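Local coordinates for hydroxyindole o-methyltransferase (PDB 4A6D), which catalyses the last step of melatonin synthesis, moving the methyl group of S-adenosylmethionine onto the hydroxyl of N-acetylserotonin, and works as a homodimer, at residues P99-R111 / Q155-N167. Residues are numbered along the deposited sequence; the frame is centred on the assembly and turned at random. Where two conformers were deposited one is given.
With SAM (S-adenosylmethionine), chain D; SO4 (sulfate ion), chain F.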
ATOM      1  N   PRO A  99      -6.189  20.459 -15.516  1.00 95.25           N
ATOM      2  CA  PRO A  99      -4.778  20.852 -15.647  1.00 93.18           C
ATOM      3  C   PRO A  99      -3.935  20.260 -14.508  1.00 95.57           C
ATOM      4  O   PRO A  99      -2.797  19.843 -14.749  1.00 94.75           O
ATOM      5  CB  PRO A  99      -4.830  22.386 -15.592  1.00 95.96           C
ATOM      6  CG  PRO A  99      -6.261  22.743 -15.863  1.00103.56           C
ATOM      7  CD  PRO A  99      -7.035  21.634 -15.227  1.00 99.02           C
ATOM      8  N   THR A 100      -4.535  20.127 -13.302  1.00 90.88           N
ATOM      9  CA  THR A 100      -3.894  19.586 -12.097  1.00 87.71           C
ATOM     10  C   THR A 100      -3.970  18.078 -11.932  1.00 90.57           C
ATOM     11  O   THR A 100      -3.663  17.577 -10.850  1.00 88.91           O
ATOM     12  CB  THR A 100      -4.304  20.367 -10.843  1.00 93.22           C
ATOM     13  OG1 THR A 100      -5.728  20.399 -10.742  1.00 90.92           O
ATOM     14  CG2 THR A 100      -3.739  21.781 -10.843  1.00 92.82           C
ATOM     15  N   SER A 101      -4.316  17.352 -13.022  1.00 88.29           N
ATOM     16  CA  SER A 101      -4.438  15.892 -13.113  1.00 86.84           C
ATOM     17  C   SER A 101      -3.208  15.162 -12.573  1.00 86.80           C
ATOM     18  O   SER A 101      -2.089  15.518 -12.920  1.00 84.72           O
ATOM     19  CB  SER A 101      -4.673  15.476 -14.562  1.00 92.13           C
ATOM     20  OG  SER A 101      -5.049  14.112 -14.663  1.00101.69           O
ATOM     21  N   GLN A 102      -3.420  14.132 -11.731  1.00 82.76           N
ATOM     22  CA  GLN A 102      -2.323  13.357 -11.150  1.00 79.74           C
ATOM     23  C   GLN A 102      -2.333  11.906 -11.606  1.00 85.28           C
ATOM     24  O   GLN A 102      -1.492  11.118 -11.174  1.00 83.12           O
ATOM     25  CB  GLN A 102      -2.262  13.523  -9.617  1.00 79.12           C
ATOM     26  CG  GLN A 102      -2.005  14.971  -9.142  1.00 72.21           C
ATOM     27  CD  GLN A 102      -0.697  15.573  -9.618  1.00 87.90           C
ATOM     28  OE1 GLN A 102       0.402  15.022  -9.414  1.00 82.81           O
ATOM     29  NE2 GLN A 102      -0.787  16.739 -10.249  1.00 76.15           N
ATOM     30  N   CYS A 103      -3.233  11.601 -12.568  1.00 86.26           N
ATOM     31  CA  CYS A 103      -3.509  10.312 -13.227  1.00 87.60           C
ATOM     32  C   CYS A 103      -2.314   9.473 -13.594  1.00 88.57           C
ATOM     33  O   CYS A 103      -2.225   8.326 -13.155  1.00 88.03           O
ATOM     34  CB  CYS A 103      -4.379  10.534 -14.456  1.00 91.78           C
ATOM     35  SG  CYS A 103      -6.142  10.584 -14.113  1.00 98.11           S
ATOM     36  N   SER A 104      -1.467  10.001 -14.506  1.00 83.58           N
ATOM     37  CA  SER A 104      -0.293   9.330 -15.065  1.00 81.54           C
ATOM     38  C   SER A 104       0.746   8.935 -14.029  1.00 81.65           C
ATOM     39  O   SER A 104       1.371   7.891 -14.188  1.00 82.14           O
ATOM     40  CB  SER A 104       0.282  10.121 -16.231  1.00 85.39           C
ATOM     41  OG  SER A 104      -0.656  10.107 -17.297  1.00 93.27           O
ATOM     42  N   MET A 105       0.899   9.745 -12.965  1.00 76.34           N
ATOM     43  CA  MET A 105       1.821   9.455 -11.869  0.60 73.72           C
ATOM     44  C   MET A 105       1.261   8.297 -11.047  1.00 76.74           C
ATOM     45  O   MET A 105       2.012   7.381 -10.706  1.00 76.68           O
ATOM     46  CB  MET A 105       2.071  10.703 -10.993  0.60 75.16           C
ATOM     47  CG  MET A 105       3.122  10.488  -9.906  0.60 77.07           C
ATOM     48  SD  MET A 105       4.742  10.037 -10.572  0.60 80.50           S
ATOM     49  CE  MET A 105       5.421   9.130  -9.220  0.60 75.79           C
ATOM     50  N   LEU A 106      -0.059   8.318 -10.761  1.00 70.80           N
ATOM     51  CA  LEU A 106      -0.755   7.280 -10.009  1.00 69.25           C
ATOM     52  C   LEU A 106      -0.666   5.933 -10.717  1.00 74.03           C
ATOM     53  O   LEU A 106      -0.216   4.967 -10.106  1.00 71.72           O
ATOM     54  CB  LEU A 106      -2.191   7.695  -9.715  1.00 69.51           C
ATOM     55  CG  LEU A 106      -2.346   8.900  -8.793  1.00 72.61           C
ATOM     56  CD1 LEU A 106      -3.791   9.195  -8.561  1.00 74.34           C
ATOM     57  CD2 LEU A 106      -1.653   8.681  -7.469  1.00 70.53           C
ATOM     58  N   LYS A 107      -0.942   5.910 -12.033  1.00 73.99           N
ATOM     59  CA  LYS A 107      -0.796   4.732 -12.882  1.00 75.28           C
ATOM     60  C   LYS A 107       0.672   4.264 -12.867  1.00 78.61           C
ATOM     61  O   LYS A 107       0.912   3.068 -12.776  1.00 78.02           O
ATOM     62  CB  LYS A 107      -1.222   5.061 -14.314  1.00 80.33           C
ATOM     63  CG  LYS A 107      -2.719   5.232 -14.516  1.00 88.70           C
ATOM     64  CD  LYS A 107      -2.968   5.854 -15.877  1.00 98.69           C
ATOM     65  CE  LYS A 107      -4.418   5.853 -16.256  1.00109.68           C
ATOM     66  NZ  LYS A 107      -4.593   6.289 -17.659  1.00118.86           N
ATOM     67  N   TYR A 108       1.651   5.198 -12.901  1.00 74.59           N
ATOM     68  CA  TYR A 108       3.074   4.830 -12.861  1.00 73.83           C
ATOM     69  C   TYR A 108       3.465   4.205 -11.518  1.00 74.39           C
ATOM     70  O   TYR A 108       4.184   3.207 -11.517  1.00 72.03           O
ATOM     71  CB  TYR A 108       3.987   6.019 -13.216  1.00 75.11           C
ATOM     72  CG  TYR A 108       5.465   5.699 -13.141  1.00 78.19           C
ATOM     73  CD1 TYR A 108       6.138   5.148 -14.230  1.00 82.00           C
ATOM     74  CD2 TYR A 108       6.193   5.934 -11.975  1.00 77.77           C
ATOM     75  CE1 TYR A 108       7.503   4.858 -14.168  1.00 83.15           C
ATOM     76  CE2 TYR A 108       7.557   5.646 -11.900  1.00 78.33           C
ATOM     77  CZ  TYR A 108       8.206   5.106 -12.998  1.00 88.17           C
ATOM     78  OH  TYR A 108       9.545   4.803 -12.915  1.00 92.88           O
ATOM     79  N   MET A 109       3.035   4.822 -10.382  1.00 70.58           N
ATOM     80  CA  MET A 109       3.275   4.313  -9.014  1.00 70.05           C
ATOM     81  C   MET A 109       2.696   2.869  -8.903  1.00 73.09           C
ATOM     82  O   MET A 109       3.341   1.962  -8.363  1.00 70.84           O
ATOM     83  CB  MET A 109       2.593   5.205  -7.952  1.00 71.73           C
ATOM     84  CG  MET A 109       3.258   6.541  -7.721  1.00 75.90           C
ATOM     85  SD  MET A 109       2.622   7.291  -6.199  1.00 81.47           S
ATOM     86  CE  MET A 109       2.905   8.879  -6.496  1.00 78.57           C
ATOM     87  N   GLY A 110       1.515   2.684  -9.481  1.00 70.79           N
ATOM     88  CA  GLY A 110       0.820   1.408  -9.501  1.00 72.52           C
ATOM     89  C   GLY A 110       1.513   0.325 -10.287  1.00 79.35           C
ATOM     90  O   GLY A 110       1.610  -0.801  -9.812  1.00 81.30           O
ATOM     91  N   ARG A 111       2.014   0.665 -11.475  1.00 77.15           N
ATOM     92  CA  ARG A 111       2.678  -0.257 -12.404  1.00 78.02           C
ATOM     93  C   ARG A 111       4.158  -0.527 -12.106  1.00 83.41           C
ATOM     94  O   ARG A 111       4.621  -1.627 -12.369  1.00 87.24           O
ATOM     95  CB  ARG A 111       2.488   0.212 -13.872  1.00 77.47           C
ATOM     96  CG  ARG A 111       1.034   0.117 -14.366  1.00 92.58           C
ATOM     97  CD  ARG A 111       0.701   1.031 -15.541  1.00104.11           C
ATOM     98  NE  ARG A 111      -0.752   1.170 -15.715  1.00117.87           N
ATOM     99  CZ  ARG A 111      -1.341   2.040 -16.532  1.00134.82           C
ATOM    100  NH1 ARG A 111      -0.613   2.870 -17.268  1.00124.00           N
ATOM    101  NH2 ARG A 111      -2.666   2.089 -16.616  1.00121.99           N
ATOM    102  N   GLN A 155       5.126   7.098 -20.607  1.00 93.91           N
ATOM    103  CA  GLN A 155       4.434   7.034 -19.317  1.00 91.37           C
ATOM    104  C   GLN A 155       5.236   7.725 -18.201  1.00 89.95           C
ATOM    105  O   GLN A 155       4.659   8.542 -17.478  1.00 88.65           O
ATOM    106  CB  GLN A 155       3.986   5.586 -18.957  1.00 93.51           C
ATOM    107  CG  GLN A 155       3.561   5.354 -17.492  1.00119.90           C
ATOM    108  CD  GLN A 155       2.140   5.769 -17.134  1.00144.17           C
ATOM    109  OE1 GLN A 155       1.284   4.925 -16.828  1.00139.67           O
ATOM    110  NE2 GLN A 155       1.876   7.075 -17.061  1.00132.11           N
ATOM    111  N   PHE A 156       6.552   7.441 -18.088  1.00 83.81           N
ATOM    112  CA  PHE A 156       7.418   8.080 -17.088  1.00 81.36           C
ATOM    113  C   PHE A 156       7.354   9.615 -17.245  1.00 84.50           C
ATOM    114  O   PHE A 156       7.117  10.335 -16.268  1.00 82.94           O
ATOM    115  CB  PHE A 156       8.877   7.583 -17.213  1.00 83.06           C
ATOM    116  CG  PHE A 156       9.823   8.142 -16.172  1.00 83.70           C
ATOM    117  CD1 PHE A 156       9.908   7.572 -14.908  1.00 85.77           C
ATOM    118  CD2 PHE A 156      10.610   9.265 -16.449  1.00 87.96           C
ATOM    119  CE1 PHE A 156      10.769   8.103 -13.934  1.00 86.46           C
ATOM    120  CE2 PHE A 156      11.473   9.806 -15.473  1.00 89.60           C
ATOM    121  CZ  PHE A 156      11.558   9.214 -14.226  1.00 86.99           C
ATOM    122  N   MET A 157       7.529  10.091 -18.493  1.00 80.84           N
ATOM    123  CA  MET A 157       7.519  11.503 -18.882  1.00 79.46           C
ATOM    124  C   MET A 157       6.200  12.197 -18.602  1.00 83.44           C
ATOM    125  O   MET A 157       6.202  13.346 -18.150  1.00 82.01           O
ATOM    126  CB  MET A 157       7.877  11.632 -20.357  1.00 83.37           C
ATOM    127  CG  MET A 157       9.355  11.475 -20.623  1.00 86.34           C
ATOM    128  SD  MET A 157       9.737  11.542 -22.383  1.00 93.77           S
ATOM    129  CE  MET A 157       9.261  13.258 -22.760  1.00 90.79           C
ATOM    130  N   GLN A 158       5.068  11.491 -18.858  1.00 81.10           N
ATOM    131  CA  GLN A 158       3.729  12.018 -18.621  1.00 81.11           C
ATOM    132  C   GLN A 158       3.507  12.098 -17.114  1.00 80.95           C
ATOM    133  O   GLN A 158       2.879  13.044 -16.639  1.00 78.93           O
ATOM    134  CB  GLN A 158       2.665  11.095 -19.225  1.00 84.98           C
ATOM    135  CG  GLN A 158       2.537  11.066 -20.750  1.00101.32           C
ATOM    136  CD  GLN A 158       1.646   9.902 -21.173  1.00119.93           C
ATOM    137  OE1 GLN A 158       1.830   8.750 -20.755  1.00112.72           O
ATOM    138  NE2 GLN A 158       0.638  10.177 -21.989  1.00112.07           N
ATOM    139  N   ALA A 159       4.030  11.101 -16.372  1.00 77.22           N
ATOM    140  CA  ALA A 159       3.877  10.981 -14.920  1.00 76.36           C
ATOM    141  C   ALA A 159       4.564  12.116 -14.203  1.00 80.77           C
ATOM    142  O   ALA A 159       3.934  12.809 -13.398  1.00 81.25           O
ATOM    143  CB  ALA A 159       4.410   9.632 -14.431  1.00 76.05           C
ATOM    144  N   LEU A 160       5.833  12.345 -14.537  1.00 78.01           N
ATOM    145  CA  LEU A 160       6.649  13.395 -13.927  1.00 77.07           C
ATOM    146  C   LEU A 160       6.217  14.844 -14.137  1.00 78.43           C
ATOM    147  O   LEU A 160       6.380  15.651 -13.219  1.00 76.22           O
ATOM    148  CB  LEU A 160       8.157  13.155 -14.131  1.00 76.73           C
ATOM    149  CG  LEU A 160       8.764  12.218 -13.055  1.00 81.55           C
ATOM    150  CD1 LEU A 160       8.401  10.751 -13.283  1.00 82.11           C
ATOM    151  CD2 LEU A 160      10.241  12.364 -12.963  1.00 84.72           C
ATOM    152  N   GLN A 161       5.596  15.161 -15.290  1.00 75.32           N
ATOM    153  CA  GLN A 161       5.140  16.526 -15.584  1.00 76.37           C
ATOM    154  C   GLN A 161       4.005  17.026 -14.691  1.00 81.23           C
ATOM    155  O   GLN A 161       3.857  18.237 -14.458  1.00 81.46           O
ATOM    156  CB  GLN A 161       4.797  16.685 -17.079  1.00 80.19           C
ATOM    157  CG  GLN A 161       3.429  16.182 -17.536  1.00 96.32           C
ATOM    158  CD  GLN A 161       3.143  16.518 -18.981  1.00125.23           C
ATOM    159  OE1 GLN A 161       3.924  17.208 -19.668  1.00121.38           O
ATOM    160  NE2 GLN A 161       1.999  16.038 -19.468  1.00120.56           N
ATOM    161  N   GLU A 162       3.213  16.066 -14.187  1.00 78.04           N
ATOM    162  CA  GLU A 162       2.022  16.269 -13.385  1.00 76.92           C
ATOM    163  C   GLU A 162       2.187  17.059 -12.093  1.00 78.78           C
ATOM    164  O   GLU A 162       1.336  17.918 -11.813  1.00 79.51           O
ATOM    165  CB  GLU A 162       1.266  14.961 -13.216  1.00 78.10           C
ATOM    166  CG  GLU A 162       0.621  14.513 -14.516  1.00 87.82           C
ATOM    167  CD  GLU A 162      -0.226  13.266 -14.416  1.00112.00           C
ATOM    168  OE1 GLU A 162       0.032  12.441 -13.513  1.00108.31           O
ATOM    169  OE2 GLU A 162      -1.132  13.099 -15.265  1.00113.27           O
ATOM    170  N   VAL A 163       3.283  16.834 -11.333  1.00 72.49           N
ATOM    171  CA  VAL A 163       3.481  17.577 -10.079  1.00 71.51           C
ATOM    172  C   VAL A 163       3.623  19.103 -10.287  1.00 77.37           C
ATOM    173  O   VAL A 163       3.135  19.897  -9.462  1.00 79.12           O
ATOM    174  CB  VAL A 163       4.576  16.979  -9.161  1.00 72.42           C
ATOM    175  CG1 VAL A 163       5.985  17.264  -9.703  1.00 70.49           C
ATOM    176  CG2 VAL A 163       4.411  17.480  -7.713  1.00 71.63           C
ATOM    177  N   TRP A 164       4.236  19.500 -11.418  1.00 71.43           N
ATOM    178  CA  TRP A 164       4.449  20.907 -11.721  1.00 70.77           C
ATOM    179  C   TRP A 164       3.186  21.732 -11.961  1.00 79.25           C
ATOM    180  O   TRP A 164       3.202  22.948 -11.752  1.00 81.08           O
ATOM    181  CB  TRP A 164       5.560  21.084 -12.756  1.00 67.94           C
ATOM    182  CG  TRP A 164       6.784  20.259 -12.438  1.00 65.49           C
ATOM    183  CD1 TRP A 164       7.358  19.308 -13.228  1.00 67.47           C
ATOM    184  CD2 TRP A 164       7.518  20.250 -11.195  1.00 63.50           C
ATOM    185  NE1 TRP A 164       8.403  18.703 -12.560  1.00 65.24           N
ATOM    186  CE2 TRP A 164       8.535  19.276 -11.317  1.00 65.47           C
ATOM    187  CE3 TRP A 164       7.388  20.954  -9.968  1.00 64.72           C
ATOM    188  CZ2 TRP A 164       9.435  19.000 -10.281  1.00 62.95           C
ATOM    189  CZ3 TRP A 164       8.275  20.675  -8.934  1.00 64.66           C
ATOM    190  CH2 TRP A 164       9.287  19.708  -9.097  1.00 64.01           C
ATOM    191  N   SER A 165       2.069  21.067 -12.291  1.00 77.22           N
ATOM    192  CA  SER A 165       0.769  21.720 -12.463  1.00 80.03           C
ATOM    193  C   SER A 165       0.244  22.249 -11.109  1.00 85.97           C
ATOM    194  O   SER A 165      -0.551  23.190 -11.085  1.00 87.91           O
ATOM    195  CB  SER A 165      -0.236  20.752 -13.080  1.00 84.43           C
ATOM    196  OG  SER A 165      -0.457  19.611 -12.268  1.00 87.74           O
ATOM    197  N   VAL A 166       0.717  21.653  -9.992  1.00 81.44           N
ATOM    198  CA  VAL A 166       0.363  22.041  -8.620  1.00 81.67           C
ATOM    199  C   VAL A 166       1.517  22.714  -7.871  1.00 85.22           C
ATOM    200  O   VAL A 166       1.279  23.676  -7.160  1.00 86.15           O
ATOM    201  CB  VAL A 166      -0.234  20.880  -7.777  1.00 83.83           C
ATOM    202  CG1 VAL A 166      -1.746  20.916  -7.795  1.00 85.79           C
ATOM    203  CG2 VAL A 166       0.272  19.521  -8.232  1.00 82.22           C
ATOM    204  N   ASN A 167       2.750  22.176  -7.990  1.00 80.65           N
ATOM    205  CA  ASN A 167       3.941  22.649  -7.269  1.00 78.77           C
ATOM    206  C   ASN A 167       4.844  23.633  -8.042  1.00 81.85           C
ATOM    207  O   ASN A 167       5.706  24.265  -7.422  1.00 81.58           O
ATOM    208  CB  ASN A 167       4.774  21.429  -6.799  1.00 72.79           C
ATOM    209  CG  ASN A 167       5.496  21.599  -5.469  1.00 89.26           C
ATOM    210  OD1 ASN A 167       5.548  20.667  -4.657  1.00 80.79           O
ATOM    211  ND2 ASN A 167       6.104  22.769  -5.213  1.00 77.63           N
TER
HETATM  212  N   SAM D1350      13.238  17.565 -14.173  1.00 73.56           N
HETATM  213  CA  SAM D1350      12.064  16.713 -14.462  1.00 76.92           C
HETATM  214  C   SAM D1350      10.908  16.737 -13.440  1.00 78.77           C
HETATM  215  O   SAM D1350      11.175  16.995 -12.285  1.00 76.97           O
HETATM  216  OXT SAM D1350       9.694  16.499 -13.741  1.00 79.06           O
HETATM  217  CB  SAM D1350      12.590  15.325 -14.727  1.00 76.77           C
HETATM  218  CG  SAM D1350      13.146  14.629 -13.479  1.00 75.90           C
HETATM  219  SD  SAM D1350      13.626  12.928 -13.950  1.00 77.34           S
HETATM  220  CE  SAM D1350      13.747  12.183 -12.375  1.00 78.99           C
HETATM  221  C5' SAM D1350      15.424  13.048 -14.224  1.00 75.87           C
HETATM  222  C4' SAM D1350      15.586  13.542 -15.669  1.00 75.67           C
HETATM  223  O4' SAM D1350      16.982  13.524 -15.906  1.00 75.37           O
HETATM  224  C3' SAM D1350      14.919  12.573 -16.720  1.00 77.71           C
HETATM  225  O3' SAM D1350      14.085  13.296 -17.640  1.00 80.44           O
HETATM  226  C2' SAM D1350      16.163  11.883 -17.372  1.00 77.56           C
HETATM  227  O2' SAM D1350      16.048  11.446 -18.726  1.00 77.97           O
HETATM  228  C1' SAM D1350      17.214  12.999 -17.238  1.00 76.19           C
HETATM  229  N9  SAM D1350      18.599  12.491 -17.323  1.00 76.10           N
HETATM  230  C8  SAM D1350      19.119  11.384 -16.656  1.00 75.99           C
HETATM  231  N7  SAM D1350      20.375  11.236 -16.955  1.00 76.58           N
HETATM  232  C5  SAM D1350      20.744  12.201 -17.885  1.00 76.67           C
HETATM  233  C6  SAM D1350      21.917  12.535 -18.589  1.00 76.40           C
HETATM  234  N6  SAM D1350      23.051  11.838 -18.338  1.00 76.57           N
HETATM  235  N1  SAM D1350      21.917  13.628 -19.432  1.00 76.44           N
HETATM  236  C2  SAM D1350      20.797  14.321 -19.683  1.00 76.17           C
HETATM  237  N3  SAM D1350      19.663  14.015 -19.036  1.00 76.08           N
HETATM  238  C4  SAM D1350      19.599  13.035 -18.112  1.00 76.49           C
HETATM  239  S   SO4 F1352      -1.816   5.148 -20.049  1.00174.94           S
HETATM  240  O1  SO4 F1352      -2.811   4.267 -19.409  1.00179.47           O
HETATM  241  O2  SO4 F1352      -0.591   4.386 -20.305  1.00179.14           O
HETATM  242  O3  SO4 F1352      -2.358   5.648 -21.311  1.00183.61           O
HETATM  243  O4  SO4 F1352      -1.506   6.298 -19.171  1.00177.82           O
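The carboxylate of E162 meets the start of helix 103-117. Its OE1 accepts from M105 N at 2.9 Å, on the syn side, and OE2 takes a weak bond from S104 N. The helix dipole probably favours the charged form. E162 reaches this turn with its chain extended beyond CG (chi2 -176°). Q102, the N-cap residue, answers with its amide: NE2 donates to E162 O (2.9 Å), from above the carbonyl plane, and to T100 O. S165 N also bonds to E162 O. An alanine in place of Q102 would probably leave T100 O without this partner and E162 O with S165 alone among the donors described. In this class I-like methyltransferase the contact sets helix 103-117 against the SAM-binding domain, where W164 NE1 bonds SAM OXT at 2.8 Å. Helices 103-111 and 155-161 cross at -125°, 7.3 Å apart. A159 CB packs on M105 CA (3.6 Å) and Y108 CB. Q155 fits as a knob among S104, K107, Y108 and R111. R111 also pairs with E30. F156 turns its edge to the Y108 ring, offset, with planes at 73°. Beyond S165, V166 CG1 touches T100 CG2 (3.7 Å), and Y9 of the second subunit packs on V166.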